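Local coordinates for protein endo-beta-N-acetylglucosaminidase F1 (Bacteroides thetaiotaomicron VPI-5482, PDB 6TCV) that hydrolyses high-mannose N-glycans, probably cutting between the two N-acetylglucosamine residues of the chitobiose core, at residues A[33-38]-A[42-47]; A[274-279]-A[318-323]. The protein carries 2 engineered substitutions. All coordinates share one frame; numbering follows the deposited sequence. Where two conformers were deposited one is given.

Starting from the N terminus, the chain runs along 33-38 and, after residue 39 ends the strand, turns back to run as 42-47; contact 1 closes this short loop and joins two sheets of the N-terminal domain. Contact 2 comes much later and in series with it. It closes a loop of 38 residues, which holds strand 283-287 and most of helix 306-319, and brings together the ends of two helices outside the large, mostly parallel sheet. The contact centres are about 20 Å apart, yet the segments meet: V36, on the opposite face of its strand from K35 and V37, packs its CG2 3.7 Å from P321 O, linking the N-terminal domain to the later one.

Contact 1. Residues A[33-38]-A[42-47]; sequences VSKVVE and ETYATT
V37 sets one of its methyl groups squarely on the ring of Y44. CG1 of V37 sits 3.6 Å from the centroid of the Y44 ring and only 9° off the ring normal, a CH-pi contact over the face. Within that fit, V37 CG1 is nearly equidistant from the ring atoms, with Y44 CG nearest at 3.7 Å. The second methyl reaches further toward the phenol end, V37 CG2 lying 3.9 Å from Y44 CE1. With CG1 anti to the backbone N (chi1 177°), both branches of the valine are brought to bear on the ring.

Y44 itself stretches out from its strand, and its hydroxyl end extends past V37 toward K35. There K35 CE approaches Y44 OH to 3.9 Å, from the same side of the ring plane as the valine. The lysine chain bends at chi2 (61°) and then runs straight, passing the tyrosine at about a right angle; this is contact through a methylene, and no hydrogen bond joins the pair.

K35 and V37, two residues apart, share one face of their strand, and Y150 of strand 147-154 touches both. No backbone bond links 33-38 to 42-47: K35 and V37 pair instead with strand 147-154, while strand 43-49 belongs to a separate antiparallel sheet. Successive strands that enter different sheets and meet through their side chains form a beta arch, here spanning the two layers of a sandwich-like N-terminal domain.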
loop_
_atom_site.group_PDB
_atom_site.type_symbol
_atom_site.label_atom_id
_atom_site.label_comp_id
_atom_site.label_asym_id
_atom_site.label_seq_id
_atom_site.Cartn_x
_atom_site.Cartn_y
_atom_site.Cartn_z
ATOM N N VAL A 33 -9.325 -14.033 -4.534
ATOM C CA VAL A 33 -9.023 -14.696 -5.793
ATOM C C VAL A 33 -7.645 -14.272 -6.265
ATOM O O VAL A 33 -7.049 -14.956 -7.103
ATOM C CB VAL A 33 -10.109 -14.405 -6.851
ATOM C CG1 VAL A 33 -11.449 -14.902 -6.380
ATOM C CG2 VAL A 33 -10.188 -12.929 -7.124
ATOM N N SER A 34 -7.132 -13.142 -5.752
ATOM C CA SER A 34 -5.797 -12.659 -6.084
ATOM C C SER A 34 -5.099 -12.291 -4.785
ATOM O O SER A 34 -5.541 -11.381 -4.088
ATOM C CB SER A 34 -5.939 -11.455 -6.995
ATOM O OG SER A 34 -4.678 -10.989 -7.421
ATOM N N LYS A 35 -4.005 -12.988 -4.466
ATOM C CA LYS A 35 -3.345 -12.863 -3.166
ATOM C C LYS A 35 -1.854 -12.613 -3.358
ATOM O O LYS A 35 -1.165 -13.446 -3.951
ATOM C CB LYS A 35 -3.559 -14.138 -2.318
ATOM C CG LYS A 35 -2.739 -14.183 -1.029
ATOM C CD LYS A 35 -3.081 -13.051 -0.112
ATOM C CE LYS A 35 -2.317 -13.145 1.201
ATOM N NZ LYS A 35 -2.632 -11.996 2.077
ATOM N N VAL A 36 -1.356 -11.517 -2.800
ATOM C CA VAL A 36 0.073 -11.222 -2.773
ATOM C C VAL A 36 0.716 -11.951 -1.601
ATOM O O VAL A 36 0.201 -11.897 -0.474
ATOM C CB VAL A 36 0.311 -9.704 -2.716
ATOM C CG1 VAL A 36 1.822 -9.407 -2.546
ATOM C CG2 VAL A 36 -0.301 -9.044 -3.971
ATOM N N VAL A 37 1.775 -12.718 -1.883
ATOM C CA VAL A 37 2.530 -13.475 -0.879
ATOM C C VAL A 37 3.920 -12.887 -0.830
ATOM O O VAL A 37 4.674 -12.979 -1.806
ATOM C CB VAL A 37 2.618 -14.966 -1.247
ATOM C CG1 VAL A 37 3.466 -15.739 -0.255
ATOM C CG2 VAL A 37 1.202 -15.572 -1.263
ATOM N N GLU A 38 4.309 -12.388 0.332
ATOM C CA GLU A 38 5.670 -11.939 0.569
ATOM C C GLU A 38 6.349 -13.017 1.404
ATOM O O GLU A 38 5.975 -13.235 2.571
ATOM C CB GLU A 38 5.663 -10.626 1.347
ATOM C CG GLU A 38 5.130 -9.529 0.510
ATOM C CD GLU A 38 5.008 -8.196 1.230
ATOM O OE1 GLU A 38 5.721 -7.975 2.225
ATOM O OE2 GLU A 38 4.238 -7.357 0.740
ATOM N N GLU A 42 11.610 -19.575 4.334
ATOM C CA GLU A 42 11.720 -20.555 3.270
ATOM C C GLU A 42 10.409 -21.194 2.873
ATOM O O GLU A 42 10.314 -21.732 1.760
ATOM C CB GLU A 42 12.594 -21.700 3.718
ATOM C CG GLU A 42 14.005 -21.315 3.795
ATOM C CD GLU A 42 14.721 -22.120 4.852
ATOM O OE1 GLU A 42 15.392 -23.129 4.491
ATOM O OE2 GLU A 42 14.572 -21.714 6.034
ATOM N N THR A 43 9.380 -21.157 3.729
ATOM C CA THR A 43 8.089 -21.723 3.355
ATOM C C THR A 43 6.909 -20.823 3.700
ATOM O O THR A 43 6.971 -20.004 4.620
ATOM C CB THR A 43 7.822 -23.072 4.093
ATOM O OG1 THR A 43 7.799 -22.845 5.514
ATOM C CG2 THR A 43 8.845 -24.130 3.742
ATOM N N TYR A 44 5.833 -20.984 2.918
ATOM C CA TYR A 44 4.544 -20.327 3.126
ATOM C C TYR A 44 3.438 -21.343 2.831
ATOM O O TYR A 44 3.351 -21.835 1.705
ATOM C CB TYR A 44 4.410 -19.087 2.227
ATOM C CG TYR A 44 3.128 -18.303 2.383
ATOM C CD1 TYR A 44 1.996 -18.647 1.677
ATOM C CD2 TYR A 44 3.074 -17.169 3.193
ATOM C CE1 TYR A 44 0.828 -17.937 1.795
ATOM C CE2 TYR A 44 1.908 -16.439 3.311
ATOM C CZ TYR A 44 0.784 -16.833 2.602
ATOM O OH TYR A 44 -0.395 -16.133 2.697
ATOM N N ALA A 45 2.546 -21.592 3.778
ATOM C CA ALA A 45 1.513 -22.609 3.631
ATOM C C ALA A 45 0.135 -21.949 3.612
ATOM O O ALA A 45 -0.114 -21.014 4.372
ATOM C CB ALA A 45 1.583 -23.601 4.801
ATOM N N THR A 46 -0.746 -22.430 2.727
ATOM C CA THR A 46 -2.119 -21.918 2.609
ATOM C C THR A 46 -3.017 -23.049 2.099
ATOM O O THR A 46 -2.616 -24.219 2.072
ATOM C CB THR A 46 -2.113 -20.697 1.669
ATOM N N THR A 47 -4.272 -22.714 1.759
ATOM C CA THR A 47 -5.149 -23.637 1.048
ATOM C C THR A 47 -5.705 -22.966 -0.195
ATOM O O THR A 47 -5.858 -21.747 -0.229
ATOM C CB THR A 47 -6.363 -24.066 1.909
#

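Contact 2. Residues A[274-279]-A[318-323]; sequences QYCKAY and QAMPDK
Two neighbouring helices on the outside of a (beta/alpha)8-type barrel, the fold of the endo-beta-N-acetylglucosaminidase F1 family, meet here at their C-terminal ends. Helix 262-278 leads into strand 283-287 and helix 306-319 into strand 324-329, and those two strands are parallel partners. The contact therefore lies by the helix-to-strand loops, the end of such a barrel away from the usual active-site side.

C276, in the last turn of the first helix, points its side chain at M320 and K323: CB touches both, while SG turns toward the sulfur and methyl end of M320. M320 leaves helical geometry directly after the second helix and starts a type I turn, closed by K323 N bonding to M320 O at 3.0 Å; the turn is what returns K323 to the same patch. M320 carries CG between its backbone N and carbonyl carbon (chi1 56°) and extends from there, delivering its sulfur to C276 CB at 3.8 Å. A273, three residues before C276, also touches M320, and A319 as well.

K323 comes at the cysteine from another direction and contributes only its aliphatic part. Its backbone O accepts a hydrogen bond from K317 NZ. Between the two segments the contact is apolar packing, without a hydrogen bond, and both C276 and M320 are buried. K323 CD rests 4.0 Å from C276 CB, while the two sulfurs, C276 SG and M320 SD, lie 3.8 Å apart in plain van der Waals contact.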
loop_
_atom_site.group_PDB
_atom_site.type_symbol
_atom_site.label_atom_id
_atom_site.label_comp_id
_atom_site.label_asym_id
_atom_site.label_seq_id
_atom_site.Cartn_x
_atom_site.Cartn_y
_atom_site.Cartn_z
ATOM N N GLN A 274 1.276 3.280 -14.213
ATOM C CA GLN A 274 2.473 3.524 -15.012
ATOM C C GLN A 274 3.509 4.270 -14.196
ATOM O O GLN A 274 4.703 3.955 -14.287
ATOM C CB GLN A 274 2.064 4.326 -16.257
ATOM C CG GLN A 274 3.193 4.456 -17.259
ATOM C CD GLN A 274 4.161 5.546 -16.972
ATOM O OE1 GLN A 274 3.784 6.596 -16.486
ATOM N NE2 GLN A 274 5.439 5.310 -17.306
ATOM N N TYR A 275 3.086 5.253 -13.413
ATOM C CA TYR A 275 4.034 5.944 -12.519
ATOM C C TYR A 275 4.687 4.956 -11.553
ATOM O O TYR A 275 5.895 5.000 -11.314
ATOM C CB TYR A 275 3.338 7.066 -11.708
ATOM C CG TYR A 275 3.382 8.416 -12.351
ATOM C CD1 TYR A 275 2.562 8.719 -13.403
ATOM C CD2 TYR A 275 4.238 9.404 -11.854
ATOM C CE1 TYR A 275 2.615 9.970 -14.018
ATOM C CE2 TYR A 275 4.292 10.627 -12.434
ATOM C CZ TYR A 275 3.477 10.899 -13.493
ATOM O OH TYR A 275 3.506 12.157 -14.115
ATOM N N CYS A 276 3.895 4.054 -10.971
ATOM C CA CYS A 276 4.440 3.130 -9.979
ATOM C C CYS A 276 5.386 2.153 -10.619
ATOM O O CYS A 276 6.348 1.705 -9.962
ATOM C CB CYS A 276 3.277 2.426 -9.239
ATOM S SG CYS A 276 2.353 3.504 -8.135
ATOM N N LYS A 277 5.161 1.778 -11.863
ATOM C CA LYS A 277 6.081 0.916 -12.576
ATOM C C LYS A 277 7.353 1.680 -12.955
ATOM O O LYS A 277 8.479 1.228 -12.706
ATOM C CB LYS A 277 5.390 0.368 -13.836
ATOM C CG LYS A 277 6.262 -0.604 -14.618
ATOM C CD LYS A 277 5.537 -1.055 -15.868
ATOM C CE LYS A 277 6.479 -1.571 -16.934
ATOM N NZ LYS A 277 6.910 -2.918 -16.534
ATOM N N ALA A 278 7.215 2.847 -13.557
ATOM C CA ALA A 278 8.379 3.578 -14.074
ATOM C C ALA A 278 9.330 3.969 -12.971
ATOM O O ALA A 278 10.550 3.971 -13.179
ATOM C CB ALA A 278 7.899 4.822 -14.847
ATOM N N TYR A 279 8.810 4.339 -11.815
ATOM C CA TYR A 279 9.633 4.816 -10.711
ATOM C C TYR A 279 9.866 3.739 -9.654
ATOM O O TYR A 279 10.468 4.021 -8.612
ATOM C CB TYR A 279 9.098 6.092 -10.099
ATOM C CG TYR A 279 9.050 7.252 -11.085
ATOM C CD1 TYR A 279 10.244 7.822 -11.555
ATOM C CD2 TYR A 279 7.869 7.757 -11.592
ATOM C CE1 TYR A 279 10.235 8.901 -12.428
ATOM C CE2 TYR A 279 7.868 8.857 -12.505
ATOM C CZ TYR A 279 9.047 9.386 -12.905
ATOM O OH TYR A 279 9.023 10.455 -13.776
ATOM N N GLN A 318 -6.673 -3.374 -10.563
ATOM C CA GLN A 318 -6.600 -4.196 -11.760
ATOM C C GLN A 318 -5.336 -3.923 -12.555
ATOM O O GLN A 318 -4.806 -4.842 -13.181
ATOM C CB GLN A 318 -7.830 -3.984 -12.635
ATOM C CG GLN A 318 -9.160 -4.372 -12.023
ATOM C CD GLN A 318 -9.078 -5.519 -11.033
ATOM O OE1 GLN A 318 -8.791 -6.643 -11.414
ATOM N NE2 GLN A 318 -9.336 -5.237 -9.761
ATOM N N ALA A 319 -4.863 -2.684 -12.562
ATOM C CA ALA A 319 -3.703 -2.276 -13.351
ATOM C C ALA A 319 -2.396 -2.551 -12.625
ATOM O O ALA A 319 -1.356 -2.647 -13.274
ATOM C CB ALA A 319 -3.813 -0.787 -13.709
ATOM N N MET A 320 -2.412 -2.689 -11.300
ATOM C CA MET A 320 -1.214 -3.025 -10.510
ATOM C C MET A 320 -1.620 -3.975 -9.384
ATOM O O MET A 320 -1.536 -3.648 -8.188
ATOM C CB MET A 320 -0.449 -1.793 -10.001
ATOM C CG MET A 320 -1.200 -0.784 -9.172
ATOM S SD MET A 320 -0.095 0.633 -8.848
ATOM C CE MET A 320 -1.011 1.537 -7.587
ATOM N N PRO A 321 -1.963 -5.229 -9.749
ATOM C CA PRO A 321 -2.537 -6.128 -8.750
ATOM C C PRO A 321 -1.554 -6.558 -7.693
ATOM O O PRO A 321 -1.976 -7.001 -6.611
ATOM C CB PRO A 321 -3.039 -7.312 -9.562
ATOM C CG PRO A 321 -2.270 -7.227 -10.839
ATOM C CD PRO A 321 -2.022 -5.779 -11.097
ATOM N N ASP A 322 -0.253 -6.497 -7.935
ATOM C CA ASP A 322 0.693 -6.852 -6.876
ATOM C C ASP A 322 1.067 -5.676 -5.975
ATOM O O ASP A 322 1.820 -5.889 -5.024
ATOM C CB ASP A 322 1.951 -7.504 -7.476
ATOM C CG ASP A 322 2.672 -6.585 -8.424
ATOM O OD1 ASP A 322 2.024 -5.791 -9.113
ATOM O OD2 ASP A 322 3.912 -6.723 -8.529
ATOM N N LYS A 323 0.558 -4.470 -6.241
ATOM C CA LYS A 323 0.916 -3.275 -5.479
ATOM C C LYS A 323 -0.238 -2.824 -4.597
ATOM O O LYS A 323 -1.380 -3.272 -4.760
ATOM C CB LYS A 323 1.336 -2.155 -6.441
ATOM C CG LYS A 323 2.584 -2.521 -7.237
ATOM C CD LYS A 323 3.175 -1.359 -8.012
ATOM C CE LYS A 323 4.450 -1.707 -8.743
ATOM N NZ LYS A 323 4.120 -2.403 -9.986
#